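Local coordinates for hypothetical protein SP2199 (Streptococcus pneumoniae TIGR4, PDB 2IBO) that is of unknown function but belongs to a thiamine-binding protein family, so it may bind thiamine or a related small molecule, at residues A27-Q32 against T43-E48; I5-L10 against D23-Y28. All blocks are in the same frame, centred on the assembly; numbering follows the deposited sequence.

Contact 1 of 2, residues A27-Q32 against T43-E48; sequences AYLQTQ and TVLEGE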
loop_
_atom_site.group_PDB
_atom_site.type_symbol
_atom_site.label_atom_id
_atom_site.label_comp_id
_atom_site.label_asym_id
_atom_site.label_seq_id
_atom_site.Cartn_x
_atom_site.Cartn_y
_atom_site.Cartn_z
ATOM N N ALA A 27 -10.957 11.991 -14.993
ATOM C CA ALA A 27 -11.341 13.245 -15.653
ATOM C C ALA A 27 -11.009 14.437 -14.760
ATOM O O ALA A 27 -10.401 15.410 -15.200
ATOM C CB ALA A 27 -12.833 13.239 -15.979
ATOM N N TYR A 28 -11.413 14.363 -13.500
ATOM C CA TYR A 28 -11.115 15.442 -12.576
ATOM C C TYR A 28 -9.619 15.698 -12.543
ATOM O O TYR A 28 -9.186 16.830 -12.682
ATOM C CB TYR A 28 -11.569 15.112 -11.157
ATOM C CG TYR A 28 -10.919 16.027 -10.153
ATOM C CD1 TYR A 28 -11.255 17.374 -10.096
ATOM C CD2 TYR A 28 -9.889 15.570 -9.333
ATOM C CE1 TYR A 28 -10.573 18.250 -9.259
ATOM C CE2 TYR A 28 -9.199 16.438 -8.489
ATOM C CZ TYR A 28 -9.547 17.775 -8.466
ATOM O OH TYR A 28 -8.823 18.636 -7.695
ATOM N N LEU A 29 -8.838 14.640 -12.346
ATOM C CA LEU A 29 -7.385 14.748 -12.283
ATOM C C LEU A 29 -6.805 15.432 -13.531
ATOM O O LEU A 29 -5.932 16.286 -13.431
ATOM C CB LEU A 29 -6.777 13.349 -12.086
ATOM C CG LEU A 29 -6.234 12.870 -10.728
ATOM C CD1 LEU A 29 -6.920 13.510 -9.556
ATOM C CD2 LEU A 29 -6.407 11.381 -10.665
ATOM N N GLN A 30 -7.290 15.070 -14.708
ATOM C CA GLN A 30 -6.792 15.689 -15.944
ATOM C C GLN A 30 -7.050 17.206 -15.936
ATOM O O GLN A 30 -6.318 17.995 -16.532
ATOM C CB GLN A 30 -7.473 15.051 -17.162
ATOM C CG GLN A 30 -7.024 13.639 -17.421
ATOM C CD GLN A 30 -7.873 12.923 -18.449
ATOM O OE1 GLN A 30 -7.425 11.947 -19.055
ATOM N NE2 GLN A 30 -9.113 13.389 -18.643
ATOM N N THR A 31 -8.108 17.587 -15.238
ATOM C CA THR A 31 -8.522 18.967 -15.093
ATOM C C THR A 31 -7.506 19.819 -14.360
ATOM O O THR A 31 -7.391 21.016 -14.623
ATOM C CB THR A 31 -9.860 19.020 -14.340
ATOM O OG1 THR A 31 -10.927 18.961 -15.286
ATOM C CG2 THR A 31 -9.979 20.257 -13.513
ATOM N N GLN A 32 -6.776 19.223 -13.427
ATOM C CA GLN A 32 -5.785 19.988 -12.692
ATOM C C GLN A 32 -4.558 20.262 -13.563
ATOM O O GLN A 32 -4.311 19.569 -14.556
ATOM C CB GLN A 32 -5.392 19.245 -11.423
ATOM C CG GLN A 32 -6.566 18.967 -10.501
ATOM C CD GLN A 32 -7.418 20.197 -10.249
ATOM O OE1 GLN A 32 -8.513 20.328 -10.786
ATOM N NE2 GLN A 32 -6.912 21.110 -9.435
ATOM N N THR A 43 -2.605 6.101 -10.406
ATOM C CA THR A 43 -2.339 7.267 -11.241
ATOM C C THR A 43 -1.313 8.072 -10.477
ATOM O O THR A 43 -1.541 8.421 -9.317
ATOM C CB THR A 43 -3.629 8.115 -11.507
ATOM O OG1 THR A 43 -4.549 7.368 -12.319
ATOM C CG2 THR A 43 -3.280 9.389 -12.238
ATOM N N VAL A 44 -0.188 8.356 -11.128
ATOM C CA VAL A 44 0.913 9.083 -10.500
ATOM C C VAL A 44 0.907 10.563 -10.826
ATOM O O VAL A 44 0.937 10.940 -11.991
ATOM C CB VAL A 44 2.288 8.488 -10.936
ATOM C CG1 VAL A 44 3.430 9.299 -10.345
ATOM C CG2 VAL A 44 2.387 7.039 -10.501
ATOM N N LEU A 45 0.890 11.389 -9.782
ATOM C CA LEU A 45 0.894 12.843 -9.923
ATOM C C LEU A 45 2.210 13.417 -9.409
ATOM O O LEU A 45 2.824 12.859 -8.505
ATOM C CB LEU A 45 -0.284 13.454 -9.148
ATOM C CG LEU A 45 -1.688 12.983 -9.559
ATOM C CD1 LEU A 45 -2.737 13.651 -8.691
ATOM C CD2 LEU A 45 -1.938 13.295 -11.007
ATOM N N GLU A 46 2.638 14.540 -9.972
ATOM C CA GLU A 46 3.895 15.156 -9.562
ATOM C C GLU A 46 3.752 16.674 -9.469
ATOM O O GLU A 46 3.216 17.298 -10.382
ATOM C CB GLU A 46 4.979 14.801 -10.578
ATOM C CG GLU A 46 6.375 14.960 -10.074
ATOM C CD GLU A 46 7.401 14.891 -11.190
ATOM O OE1 GLU A 46 8.586 14.649 -10.897
ATOM O OE2 GLU A 46 7.035 15.094 -12.364
ATOM N N GLY A 47 4.245 17.259 -8.376
ATOM C CA GLY A 47 4.162 18.700 -8.181
ATOM C C GLY A 47 4.386 19.111 -6.737
ATOM O O GLY A 47 4.947 18.340 -5.950
ATOM N N GLU A 48 3.947 20.324 -6.384
ATOM C CA GLU A 48 4.089 20.872 -5.024
ATOM C C GLU A 48 3.238 20.094 -4.019
ATOM O O GLU A 48 2.093 19.742 -4.296
ATOM C CB GLU A 48 3.671 22.344 -4.997
ATOM C CG GLU A 48 4.619 23.289 -5.698
ATOM C CD GLU A 48 5.968 23.370 -5.019
ATOM O OE1 GLU A 48 6.003 23.621 -3.792
ATOM O OE2 GLU A 48 6.995 23.188 -5.711
#

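Contact 2 of 2, residues I5-L10 against D23-Y28; sequences IALQVL and DQVIAY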
loop_
_atom_site.group_PDB
_atom_site.type_symbol
_atom_site.label_atom_id
_atom_site.label_comp_id
_atom_site.label_asym_id
_atom_site.label_seq_id
_atom_site.Cartn_x
_atom_site.Cartn_y
_atom_site.Cartn_z
ATOM N N ILE A 5 2.521 11.885 -5.680
ATOM C CA ILE A 5 1.374 11.167 -5.141
ATOM C C ILE A 5 0.937 10.123 -6.145
ATOM O O ILE A 5 0.814 10.414 -7.332
ATOM C CB ILE A 5 0.199 12.160 -4.910
ATOM C CG1 ILE A 5 0.526 13.061 -3.728
ATOM C CG2 ILE A 5 -1.116 11.437 -4.728
ATOM C CD1 ILE A 5 0.822 12.291 -2.478
ATOM N N ALA A 6 0.719 8.902 -5.677
ATOM C CA ALA A 6 0.259 7.828 -6.546
ATOM C C ALA A 6 -1.134 7.514 -6.025
ATOM O O ALA A 6 -1.320 7.303 -4.821
ATOM C CB ALA A 6 1.171 6.626 -6.413
ATOM N N LEU A 7 -2.128 7.517 -6.902
ATOM C CA LEU A 7 -3.496 7.255 -6.449
ATOM C C LEU A 7 -4.171 6.085 -7.157
ATOM O O LEU A 7 -4.062 5.919 -8.384
ATOM C CB LEU A 7 -4.364 8.521 -6.607
ATOM C CG LEU A 7 -5.857 8.433 -6.225
ATOM C CD1 LEU A 7 -6.015 8.223 -4.692
ATOM C CD2 LEU A 7 -6.572 9.703 -6.682
ATOM N N GLN A 8 -4.842 5.266 -6.353
ATOM C CA GLN A 8 -5.588 4.114 -6.843
ATOM C C GLN A 8 -6.916 4.119 -6.122
ATOM O O GLN A 8 -6.968 4.067 -4.891
ATOM C CB GLN A 8 -4.885 2.800 -6.531
ATOM C CG GLN A 8 -5.741 1.602 -6.880
ATOM C CD GLN A 8 -5.071 0.276 -6.575
ATOM O OE1 GLN A 8 -5.495 -0.770 -7.076
ATOM N NE2 GLN A 8 -4.023 0.308 -5.745
ATOM N N VAL A 9 -7.992 4.196 -6.885
ATOM C CA VAL A 9 -9.302 4.203 -6.283
ATOM C C VAL A 9 -9.997 2.887 -6.549
ATOM O O VAL A 9 -10.196 2.502 -7.705
ATOM C CB VAL A 9 -10.177 5.339 -6.835
ATOM C CG1 VAL A 9 -11.583 5.218 -6.262
ATOM C CG2 VAL A 9 -9.561 6.699 -6.484
ATOM N N LEU A 10 -10.335 2.188 -5.471
ATOM C CA LEU A 10 -11.049 0.927 -5.581
ATOM C C LEU A 10 -12.422 1.120 -4.965
ATOM O O LEU A 10 -12.596 0.977 -3.751
ATOM C CB LEU A 10 -10.321 -0.199 -4.851
ATOM C CG LEU A 10 -8.966 -0.604 -5.417
ATOM C CD1 LEU A 10 -8.418 -1.751 -4.591
ATOM C CD2 LEU A 10 -9.103 -0.996 -6.877
ATOM N N ASP A 23 -13.797 6.717 -13.924
ATOM C CA ASP A 23 -13.744 7.680 -15.018
ATOM C C ASP A 23 -13.774 9.093 -14.450
ATOM O O ASP A 23 -13.029 9.960 -14.898
ATOM C CB ASP A 23 -14.931 7.486 -15.973
ATOM C CG ASP A 23 -14.686 6.389 -16.991
ATOM O OD1 ASP A 23 -15.609 6.092 -17.782
ATOM O OD2 ASP A 23 -13.572 5.827 -17.007
ATOM N N GLN A 24 -14.630 9.314 -13.455
ATOM C CA GLN A 24 -14.762 10.635 -12.839
ATOM C C GLN A 24 -13.491 11.104 -12.142
ATOM O O GLN A 24 -13.127 12.275 -12.229
ATOM C CB GLN A 24 -15.915 10.648 -11.834
ATOM C CG GLN A 24 -17.273 10.363 -12.440
ATOM C CD GLN A 24 -17.713 11.409 -13.454
ATOM O OE1 GLN A 24 -17.048 11.647 -14.469
ATOM N NE2 GLN A 24 -18.851 12.036 -13.182
ATOM N N VAL A 25 -12.816 10.194 -11.448
ATOM C CA VAL A 25 -11.608 10.592 -10.767
ATOM C C VAL A 25 -10.511 10.934 -11.779
ATOM O O VAL A 25 -9.742 11.881 -11.580
ATOM C CB VAL A 25 -11.133 9.497 -9.793
ATOM C CG1 VAL A 25 -9.824 9.930 -9.131
ATOM C CG2 VAL A 25 -12.205 9.252 -8.720
ATOM N N ILE A 26 -10.451 10.178 -12.871
ATOM C CA ILE A 26 -9.450 10.421 -13.903
ATOM C C ILE A 26 -9.714 11.772 -14.573
ATOM O O ILE A 26 -8.810 12.600 -14.702
ATOM C CB ILE A 26 -9.460 9.296 -14.975
ATOM C CG1 ILE A 26 -8.935 7.989 -14.371
ATOM C CG2 ILE A 26 -8.582 9.696 -16.175
ATOM C CD1 ILE A 26 -7.407 7.948 -14.220
ATOM N N ALA A 27 -10.957 11.991 -14.993
ATOM C CA ALA A 27 -11.341 13.245 -15.653
ATOM C C ALA A 27 -11.009 14.437 -14.760
ATOM O O ALA A 27 -10.401 15.410 -15.200
ATOM C CB ALA A 27 -12.833 13.239 -15.979
ATOM N N TYR A 28 -11.413 14.363 -13.500
ATOM C CA TYR A 28 -11.115 15.442 -12.576
ATOM C C TYR A 28 -9.619 15.698 -12.543
ATOM O O TYR A 28 -9.186 16.830 -12.682
ATOM C CB TYR A 28 -11.569 15.112 -11.157
ATOM C CG TYR A 28 -10.919 16.027 -10.153
ATOM C CD1 TYR A 28 -11.255 17.374 -10.096
ATOM C CD2 TYR A 28 -9.889 15.570 -9.333
ATOM C CE1 TYR A 28 -10.573 18.250 -9.259
ATOM C CE2 TYR A 28 -9.199 16.438 -8.489
ATOM C CZ TYR A 28 -9.547 17.775 -8.466
ATOM O OH TYR A 28 -8.823 18.636 -7.695
#

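Contact 1 of 2, residues A27-Q32 against T43-E48
Where L29 faces L45, the last turn of helix 16-31 and the strand approach with 8.8 Å between L29 CA and L45 CA, room for a single layer of side chains. T31 N bonds to A27 O at 3.2 Å, a helical pairing. Across from it, the chain runs extended from T43 through L45 and turns a corner at G47. L29, T43 and L45 all point across the gap, and all three are buried. This is the helix-on-sheet layer of a ferredoxin-like βαββαβ fold, with helix 16-31 lying over strand 43-46. L29 serves both strand residues through different parts of its side chain. Its CD2 methyl reaches toward T43 tip to tip, coming to 4.0 Å from T43 CG2. With chi1 at -67°, T43 has OG1 beside its backbone N and CG2 anti to it, which turns the methyl to the leucine. Two residues on, L45 CD1 lies 4.1 Å from L29 CG, and the two leucines cross obliquely. T43 and L45 alternate with V44 along the strand, as expected for one face of a sheet. I55 and A59 of helix 49-64 also touch L29, and M36 of strand 35-38 packs on both T43 and L45. V44 packs against P40 of the second subunit.

Contact 2 of 2, residues I5-L10 against D23-Y28
A27 N bonds to D23 O at 2.9 Å, closing the helical turn that carries V25 toward L7 and V9. The next bond, Y28 N to Q24 O at 3.0 Å, continues the helix. Nothing polar joins the two segments, and the contact is wholly apolar. V25 faces the strand between L7 and V9, its CA 8.1 Å from V9 CA. One methyl does all the touching: V25 CG1 meets L7 CD2 at 4.1 Å and V9 CG2 at 4.2 Å. A chi1 of 178° puts CG1 anti to the valine's own backbone N and extends it toward the sheet. The two strand residues meet it differently. V9 reaches out tip to tip, offering the branch that lies beside its own backbone N, whereas L7 crosses the valine at about a right angle and presents the end of its longer side chain. L7 and V9 are two residues apart, so both stand on the face turned to the helix, while Q8 between them belongs to the other face. There F71 of a third subunit packs on Q8 and L10, and F41 of the second subunit packs on A6. On the helix side of this ferredoxin-like sheet, A63 of helix 49-64 touches V25 and V74 of strand 70-79 touches L7, so the contact lies between helix 16-31 and the inner strand 2-11, flanked by strands 43-46 and 70-79.

From the N terminus, strand 2-11 runs into helix 16-31, and contact 2 closes that first connection by bringing the helix back over the strand. Contact 1 follows, closing the path from the helix end through strand 35-38 to strand 43-46. The two loops come one after the other, sharing A27 and Y28 on the helix, and neither nests in nor crosses the other. Their strands are antiparallel neighbours, with probable backbone hydrogen bonds from T43 N to L7 O and from L45 N to I5 O. I26 CD1 also packs on T43 OG1. Together they pack one helix over the two central strands of the sheet.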